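Local coordinates for regulatory protein BlaR1 (Bacillus licheniformis, PDB 1NRF), which probably senses beta-lactam antibiotics outside the cell through acylation of a serine in its C-terminal sensor domain, the part present here, and passes the signal to the cytoplasm, at residues N51-E54 against S55-F59; P145-Y148 against W149-S153; I164-K167 against F168-E172. All coordinates share one frame; numbering follows the deposited sequence.

Contact 1 of 3, residues N51-E54 against S55-F59; sequences NRKE and STSRF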
loop_
_atom_site.group_PDB
_atom_site.type_symbol
_atom_site.label_atom_id
_atom_site.label_comp_id
_atom_site.label_asym_id
_atom_site.label_seq_id
_atom_site.Cartn_x
_atom_site.Cartn_y
_atom_site.Cartn_z
ATOM N N ASN A 51 -12.591 7.631 12.147
ATOM C CA ASN A 51 -13.091 8.482 11.068
ATOM C C ASN A 51 -13.668 7.642 9.931
ATOM O O ASN A 51 -13.012 7.440 8.907
ATOM C CB ASN A 51 -11.961 9.365 10.536
ATOM C CG ASN A 51 -12.461 10.501 9.676
ATOM O OD1 ASN A 51 -13.579 10.466 9.168
ATOM N ND2 ASN A 51 -11.625 11.514 9.497
ATOM N N ARG A 52 -14.902 7.172 10.113
ATOM C CA ARG A 52 -15.566 6.334 9.124
ATOM C C ARG A 52 -15.649 6.939 7.722
ATOM O O ARG A 52 -15.548 6.224 6.718
ATOM C CB ARG A 52 -16.978 5.967 9.599
ATOM C CG ARG A 52 -17.575 4.801 8.812
ATOM C CD ARG A 52 -18.976 4.406 9.250
ATOM N NE ARG A 52 -19.427 3.201 8.545
ATOM C CZ ARG A 52 -19.616 3.120 7.229
ATOM N NH1 ARG A 52 -19.400 4.176 6.456
ATOM N NH2 ARG A 52 -20.009 1.979 6.679
ATOM N N LYS A 53 -15.834 8.252 7.656
ATOM C CA LYS A 53 -15.954 8.939 6.376
ATOM C C LYS A 53 -14.689 8.765 5.525
ATOM O O LYS A 53 -14.764 8.323 4.382
ATOM C CB LYS A 53 -16.253 10.422 6.623
ATOM C CG LYS A 53 -16.681 11.204 5.385
ATOM C CD LYS A 53 -17.085 12.625 5.764
ATOM C CE LYS A 53 -17.557 13.415 4.554
ATOM N NZ LYS A 53 -16.504 13.508 3.501
ATOM N N GLU A 54 -13.534 9.105 6.093
ATOM C CA GLU A 54 -12.261 8.974 5.396
ATOM C C GLU A 54 -11.965 7.514 5.057
ATOM O O GLU A 54 -11.507 7.192 3.958
ATOM C CB GLU A 54 -11.121 9.532 6.259
ATOM C CG GLU A 54 -10.997 11.062 6.270
ATOM C CD GLU A 54 -9.860 11.599 5.384
ATOM O OE1 GLU A 54 -9.633 12.833 5.395
ATOM O OE2 GLU A 54 -9.191 10.805 4.683
ATOM N N SER A 55 -12.245 6.641 6.015
ATOM C CA SER A 55 -11.996 5.213 5.871
ATOM C C SER A 55 -12.804 4.552 4.757
ATOM O O SER A 55 -12.491 3.438 4.341
ATOM C CB SER A 55 -12.297 4.511 7.197
ATOM O OG SER A 55 -11.684 5.196 8.271
ATOM N N THR A 56 -13.844 5.231 4.285
ATOM C CA THR A 56 -14.687 4.686 3.229
ATOM C C THR A 56 -14.624 5.536 1.950
ATOM O O THR A 56 -15.256 5.235 0.944
ATOM C CB THR A 56 -16.162 4.541 3.715
ATOM O OG1 THR A 56 -16.549 5.701 4.469
ATOM C CG2 THR A 56 -16.314 3.313 4.582
ATOM N N SER A 57 -13.848 6.605 1.998
ATOM C CA SER A 57 -13.686 7.469 0.843
ATOM C C SER A 57 -12.494 6.940 0.062
ATOM O O SER A 57 -11.514 6.519 0.656
ATOM C CB SER A 57 -13.406 8.897 1.295
ATOM O OG SER A 57 -14.478 9.388 2.073
ATOM N N ARG A 58 -12.590 6.957 -1.265
ATOM C CA ARG A 58 -11.512 6.477 -2.122
ATOM C C ARG A 58 -10.564 7.601 -2.494
ATOM O O ARG A 58 -10.960 8.754 -2.611
ATOM C CB ARG A 58 -12.077 5.862 -3.396
ATOM C CG ARG A 58 -12.546 4.447 -3.246
ATOM C CD ARG A 58 -13.426 4.081 -4.409
ATOM N NE ARG A 58 -13.690 2.647 -4.495
ATOM C CZ ARG A 58 -14.772 2.137 -5.065
ATOM N NH1 ARG A 58 -15.684 2.945 -5.583
ATOM N NH2 ARG A 58 -14.940 0.825 -5.128
ATOM N N PHE A 59 -9.298 7.251 -2.672
ATOM C CA PHE A 59 -8.281 8.218 -3.034
ATOM C C PHE A 59 -7.320 7.536 -3.991
ATOM O O PHE A 59 -7.347 6.308 -4.135
ATOM C CB PHE A 59 -7.518 8.666 -1.791
ATOM C CG PHE A 59 -8.402 9.110 -0.674
ATOM C CD1 PHE A 59 -8.836 8.200 0.292
ATOM C CD2 PHE A 59 -8.812 10.434 -0.581
ATOM C CE1 PHE A 59 -9.660 8.604 1.335
ATOM C CE2 PHE A 59 -9.644 10.853 0.464
ATOM C CZ PHE A 59 -10.067 9.936 1.424
#
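The ring of Phe59 meets Glu54 twice. At its edge, in the ring plane, lies the backbone oxygen Glu54 O, 3.5 Å from Phe59 CE1. The Glu54 carboxylate also comes in, obliquely, with Glu54 OE2 3.5 Å from Phe59 CZ. Carboxylate and ring planes are 24° apart, although the two side chains cross at about a right angle. The bend at chi2 of Glu54 (-103°) turns its carboxylate back to this ring. The Arg52 guanidinium comes obliquely to the methyl Thr56 CG2, with NH1 the touching atom.

The remaining contacts are bonds from hydroxyls and backbone N-H groups to the carbonyls of one short helical turn. Ser55 OG donates to Asn51 O over 2.7 Å, from above the carbonyl plane. Ser55 N gives the same oxygen a second bond. Thr56 OG1 donates to Arg52 O. Its chi1 of 42° sets the hydroxyl between backbone N and carbonyl carbon, facing back down the turn. Ser57 OG reaches Lys53 O at 2.6 Å, and Thr56 N reaches that oxygen from the opposite face of its plane. Ser57 N bonds Glu54 O. Asn51 is the N-cap: Asn51 OD1 accepts a weak but straight bond from Glu54 N.

The contact covers the short, weakly bonded helix 52-56, just after strand 46-50, and the loop that leaves it. Ser55 touches Val38 on strand 33-41, and Thr56 touches Leu159 on helix 158-170. Phe59 stacks with His231 of strand 225-234, which also gives Glu54 OE2 a weak bond. The turn thus joins the sheet to helix 158-170.

Contact 2 of 3, residues P145-Y148 against W149-S153; sequences PADY and WLDGS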
loop_
_atom_site.group_PDB
_atom_site.type_symbol
_atom_site.label_atom_id
_atom_site.label_comp_id
_atom_site.label_asym_id
_atom_site.label_seq_id
_atom_site.Cartn_x
_atom_site.Cartn_y
_atom_site.Cartn_z
ATOM N N PRO A 145 -1.194 3.824 -18.752
ATOM C CA PRO A 145 -0.260 2.951 -18.036
ATOM C C PRO A 145 0.763 3.636 -17.151
ATOM O O PRO A 145 1.144 3.104 -16.107
ATOM C CB PRO A 145 0.388 2.124 -19.158
ATOM C CG PRO A 145 0.093 2.902 -20.415
ATOM C CD PRO A 145 -1.271 3.453 -20.174
ATOM N N ALA A 146 1.189 4.825 -17.549
ATOM C CA ALA A 146 2.199 5.550 -16.798
ATOM C C ALA A 146 1.770 6.129 -15.455
ATOM O O ALA A 146 2.595 6.235 -14.548
ATOM C CB ALA A 146 2.788 6.653 -17.668
ATOM N N ASP A 147 0.501 6.491 -15.298
ATOM C CA ASP A 147 0.094 7.099 -14.031
ATOM C C ASP A 147 -1.313 6.863 -13.477
ATOM O O ASP A 147 -1.753 7.606 -12.603
ATOM C CB ASP A 147 0.346 8.614 -14.106
ATOM C CG ASP A 147 0.497 9.119 -15.536
ATOM O OD1 ASP A 147 1.519 8.793 -16.177
ATOM O OD2 ASP A 147 -0.401 9.841 -16.020
ATOM N N TYR A 148 -2.008 5.839 -13.960
ATOM C CA TYR A 148 -3.371 5.550 -13.500
ATOM C C TYR A 148 -3.505 5.438 -11.989
ATOM O O TYR A 148 -4.566 5.719 -11.428
ATOM C CB TYR A 148 -3.896 4.252 -14.128
ATOM C CG TYR A 148 -3.052 3.012 -13.874
ATOM C CD1 TYR A 148 -1.904 2.760 -14.617
ATOM C CD2 TYR A 148 -3.435 2.066 -12.919
ATOM C CE1 TYR A 148 -1.158 1.594 -14.425
ATOM C CE2 TYR A 148 -2.704 0.903 -12.716
ATOM C CZ TYR A 148 -1.567 0.669 -13.470
ATOM O OH TYR A 148 -0.834 -0.484 -13.269
ATOM N N TRP A 149 -2.416 5.030 -11.347
ATOM C CA TRP A 149 -2.375 4.843 -9.904
ATOM C C TRP A 149 -1.886 6.082 -9.162
ATOM O O TRP A 149 -1.666 6.043 -7.947
ATOM C CB TRP A 149 -1.469 3.653 -9.576
ATOM C CG TRP A 149 -0.181 3.712 -10.308
ATOM C CD1 TRP A 149 0.051 3.313 -11.591
ATOM C CD2 TRP A 149 1.042 4.283 -9.837
ATOM N NE1 TRP A 149 1.343 3.605 -11.954
ATOM C CE2 TRP A 149 1.976 4.200 -10.897
ATOM C CE3 TRP A 149 1.441 4.860 -8.621
ATOM C CZ2 TRP A 149 3.287 4.672 -10.779
ATOM C CZ3 TRP A 149 2.744 5.330 -8.502
ATOM C CH2 TRP A 149 3.652 5.234 -9.578
ATOM N N LEU A 150 -1.717 7.178 -9.894
ATOM C CA LEU A 150 -1.251 8.429 -9.309
ATOM C C LEU A 150 -2.101 9.631 -9.676
ATOM O O LEU A 150 -2.282 10.533 -8.859
ATOM C CB LEU A 150 0.197 8.709 -9.724
ATOM C CG LEU A 150 1.336 8.200 -8.838
ATOM C CD1 LEU A 150 2.674 8.438 -9.533
ATOM C CD2 LEU A 150 1.306 8.916 -7.481
ATOM N N ASP A 151 -2.619 9.647 -10.904
ATOM C CA ASP A 151 -3.419 10.774 -11.383
ATOM C C ASP A 151 -4.851 10.850 -10.857
ATOM O O ASP A 151 -5.579 11.805 -11.148
ATOM C CB ASP A 151 -3.425 10.794 -12.913
ATOM C CG ASP A 151 -4.117 9.589 -13.517
ATOM O OD1 ASP A 151 -3.945 9.394 -14.741
ATOM O OD2 ASP A 151 -4.827 8.844 -12.795
ATOM N N GLY A 152 -5.269 9.847 -10.094
ATOM C CA GLY A 152 -6.608 9.892 -9.545
ATOM C C GLY A 152 -7.689 9.217 -10.355
ATOM O O GLY A 152 -8.879 9.379 -10.057
ATOM N N SER A 153 -7.295 8.485 -11.393
ATOM C CA SER A 153 -8.272 7.755 -12.194
ATOM C C SER A 153 -8.631 6.539 -11.332
ATOM O O SER A 153 -9.791 6.317 -10.994
ATOM C CB SER A 153 -7.655 7.332 -13.532
ATOM O OG SER A 153 -6.379 6.746 -13.353
HETATM O O HOH W 1 2.997 2.355 -14.091
HETATM O O HOH W 2 -2.873 11.244 -16.407
#
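Two adjacent aromatic residues, Tyr148 and Trp149, form a T-shaped stack with each other. Trp149 has two conformers; the stack and its water bridge are described for one of them. The edge of the indole points at the face of the phenol ring, and Trp149 CD1 stands 3.4 Å above its plane, over the centre. The planes are at 88°. Both side chains have CG between backbone N and carbonyl carbon (chi1 57° and 47°), which folds the two rings together. The indole nitrogen is bridged by a water: Trp149 NE1 donates to it over 3.0 Å, and the water donates to Pro145 O.

Asp147 O holds the turn. It accepts from Leu150 N at 2.7 Å, above the carbonyl plane, and from Asp151 N, almost in line with the carbonyl. The carboxylates of Asp147 and Asp151 are nearly perpendicular, with Asp147 OD2 3.8 Å from Asp151 OD1. A second water donates to both oxygens and probably eases this repulsion. Asp151 OD1 also bonds Ser143. Asp151 OD2 closes an Asx turn, accepting from Ser153 N at 2.9 Å. Ser153 OG lies 2.8 Å from Tyr148 O and 2.7 Å from Asp151 OD2, and its single proton could serve either.

The segment belongs to the loop between helix 125-134 and helix 158-170. In this conformer Trp149 lies about 5 Å, side chain to side chain, from Ser63, the probable acylated serine, and so borders the likely antibiotic site. Tyr148 OH bonds Asp120 on helix 113-123, while the Tyr148 ring stacks with Phe142. Trp149 packs on Thr113 of the same helix, and Pro145 and Tyr148 touch Leu128 of helix 125-134.

Contact 3 of 3, residues I164-K167 against F168-E172; sequences ILKK and FYDNE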
loop_
_atom_site.group_PDB
_atom_site.type_symbol
_atom_site.label_atom_id
_atom_site.label_comp_id
_atom_site.label_asym_id
_atom_site.label_seq_id
_atom_site.Cartn_x
_atom_site.Cartn_y
_atom_site.Cartn_z
ATOM N N ILE A 164 -8.488 -6.043 0.538
ATOM C CA ILE A 164 -7.753 -6.661 -0.564
ATOM C C ILE A 164 -6.351 -7.091 -0.117
ATOM O O ILE A 164 -5.805 -8.063 -0.635
ATOM C CB ILE A 164 -7.711 -5.725 -1.835
ATOM C CG1 ILE A 164 -7.430 -6.573 -3.080
ATOM C CG2 ILE A 164 -6.670 -4.610 -1.675
ATOM C CD1 ILE A 164 -7.547 -5.801 -4.401
ATOM N N LEU A 165 -5.779 -6.386 0.857
ATOM C CA LEU A 165 -4.470 -6.772 1.379
ATOM C C LEU A 165 -4.586 -8.165 2.014
ATOM O O LEU A 165 -3.646 -8.956 1.937
ATOM C CB LEU A 165 -3.972 -5.772 2.422
ATOM C CG LEU A 165 -2.999 -4.674 1.977
ATOM C CD1 LEU A 165 -2.832 -3.642 3.085
ATOM C CD2 LEU A 165 -1.657 -5.289 1.627
ATOM N N LYS A 166 -5.737 -8.463 2.628
ATOM C CA LYS A 166 -5.967 -9.769 3.255
ATOM C C LYS A 166 -6.123 -10.835 2.168
ATOM O O LYS A 166 -5.612 -11.955 2.303
ATOM C CB LYS A 166 -7.220 -9.754 4.137
ATOM C CG LYS A 166 -7.520 -11.114 4.779
ATOM C CD LYS A 166 -8.785 -11.098 5.607
ATOM C CE LYS A 166 -9.186 -12.505 6.069
ATOM N NZ LYS A 166 -8.272 -13.104 7.079
ATOM N N LYS A 167 -6.834 -10.486 1.098
ATOM C CA LYS A 167 -7.006 -11.407 -0.027
ATOM C C LYS A 167 -5.641 -11.754 -0.632
ATOM O O LYS A 167 -5.425 -12.864 -1.124
ATOM C CB LYS A 167 -7.898 -10.787 -1.109
ATOM C CG LYS A 167 -9.371 -10.845 -0.788
ATOM C CD LYS A 167 -10.178 -10.819 -2.054
ATOM C CE LYS A 167 -11.659 -10.884 -1.748
ATOM N NZ LYS A 167 -12.088 -9.703 -0.951
ATOM N N PHE A 168 -4.729 -10.784 -0.602
ATOM C CA PHE A 168 -3.383 -10.981 -1.123
ATOM C C PHE A 168 -2.591 -11.896 -0.188
ATOM O O PHE A 168 -1.973 -12.873 -0.621
ATOM C CB PHE A 168 -2.667 -9.634 -1.249
ATOM C CG PHE A 168 -1.173 -9.745 -1.186
ATOM C CD1 PHE A 168 -0.495 -9.465 -0.006
ATOM C CD2 PHE A 168 -0.447 -10.168 -2.295
ATOM C CE1 PHE A 168 0.882 -9.606 0.069
ATOM C CE2 PHE A 168 0.926 -10.311 -2.227
ATOM C CZ PHE A 168 1.593 -10.030 -1.041
ATOM N N TYR A 169 -2.620 -11.553 1.093
ATOM C CA TYR A 169 -1.929 -12.301 2.130
ATOM C C TYR A 169 -2.384 -13.754 2.143
ATOM O O TYR A 169 -1.554 -14.665 2.153
ATOM C CB TYR A 169 -2.217 -11.658 3.489
ATOM C CG TYR A 169 -1.489 -12.298 4.644
ATOM C CD1 TYR A 169 -0.163 -11.961 4.927
ATOM C CD2 TYR A 169 -2.111 -13.263 5.435
ATOM C CE1 TYR A 169 0.526 -12.571 5.970
ATOM C CE2 TYR A 169 -1.431 -13.884 6.482
ATOM C CZ TYR A 169 -0.113 -13.531 6.744
ATOM O OH TYR A 169 0.568 -14.138 7.776
ATOM N N ASP A 170 -3.703 -13.961 2.152
ATOM C CA ASP A 170 -4.300 -15.303 2.163
ATOM C C ASP A 170 -4.243 -15.970 0.794
ATOM O O ASP A 170 -4.399 -17.186 0.678
ATOM C CB ASP A 170 -5.774 -15.251 2.582
ATOM C CG ASP A 170 -5.965 -14.806 4.014
ATOM O OD1 ASP A 170 -4.969 -14.749 4.763
ATOM O OD2 ASP A 170 -7.127 -14.528 4.387
ATOM N N ASN A 171 -4.042 -15.157 -0.236
ATOM C CA ASN A 171 -3.975 -15.634 -1.607
ATOM C C ASN A 171 -5.318 -16.194 -2.086
ATOM O O ASN A 171 -5.386 -17.286 -2.656
ATOM C CB ASN A 171 -2.886 -16.699 -1.754
ATOM C CG ASN A 171 -2.539 -16.975 -3.206
ATOM O OD1 ASN A 171 -1.874 -17.970 -3.526
ATOM N ND2 ASN A 171 -2.980 -16.089 -4.099
ATOM N N GLU A 172 -6.386 -15.441 -1.845
ATOM C CA GLU A 172 -7.719 -15.836 -2.288
ATOM C C GLU A 172 -7.815 -15.567 -3.793
ATOM O O GLU A 172 -8.758 -15.981 -4.449
ATOM C CB GLU A 172 -8.785 -15.033 -1.539
ATOM C CG GLU A 172 -8.747 -15.245 -0.027
ATOM C CD GLU A 172 -9.636 -14.271 0.740
ATOM O OE1 GLU A 172 -10.854 -14.218 0.444
ATOM O OE2 GLU A 172 -9.116 -13.562 1.638
HETATM O O HOH W 3 -5.343 -13.936 7.564
#
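Phe168 and Leu165 meet on the buried side of a helix end, where Leu165 O lies at the edge of the phenyl ring, in its plane, 3.7 Å from Phe168 CD1. Phe168 CG is anti to its own backbone nitrogen (chi1 155°), and the ring runs away from this turn to Ile180 and Val183 of helix 177-187. Beneath it the backbone is regular: Phe168 N, Tyr169 N and Asp170 N bond to Ile164 O, Leu165 O and Lys166 O. The Tyr169 ring also leads away from the turn, to Tyr218 and Phe227 of the sheet, and its hydroxyl bonds Glu220.

The other side is polar and looser. Lys166 reaches along the surface with a chain straight to CE, then bends at chi4 (69°). Its ammonium makes a long salt bridge to the next turn, Lys166 NZ to Asp170 OD2 at 3.3 Å, weak as a hydrogen bond. A water links the pair, donating to Asp170 OD1 and taking a weak bond from Lys166 NZ. Glu172 lies across Lys167 at about a right angle, its Glu172 OE2 3.7 Å from the methylene Lys167 CG. The charges stay apart, with Lys167 NZ 4.9 Å from Glu172 OE1.

Glu172 N bonds Lys167 O over 2.8 Å, in the carbonyl plane, and Asn171 N gives a weak bond to Phe168 O. Asn171 has positive phi. This is the Schellman motif, which here ends helix 158-170.

Overall arrangement
The three contacts follow in series along the chain, all within the transpeptidase-like sensor domain. Contact 1 is on the short helix 52-56 beside the mixed sheet, contact 2 in the loop before helix 158-170, and contact 3 at the end of that helix. Their centres are 20 to 23 Å apart and none touches another; contacts 1 and 2 come closest, with nearest atoms about 6 Å apart. Helix 158-170 relates them: residues near its start pack on contact 1, its last turns form contact 3, and the loop of contact 2 leads into it. Contact 2 lies nearest the probable acylated serine, whereas contacts 1 and 3 lie away from it and join helices to the sheet.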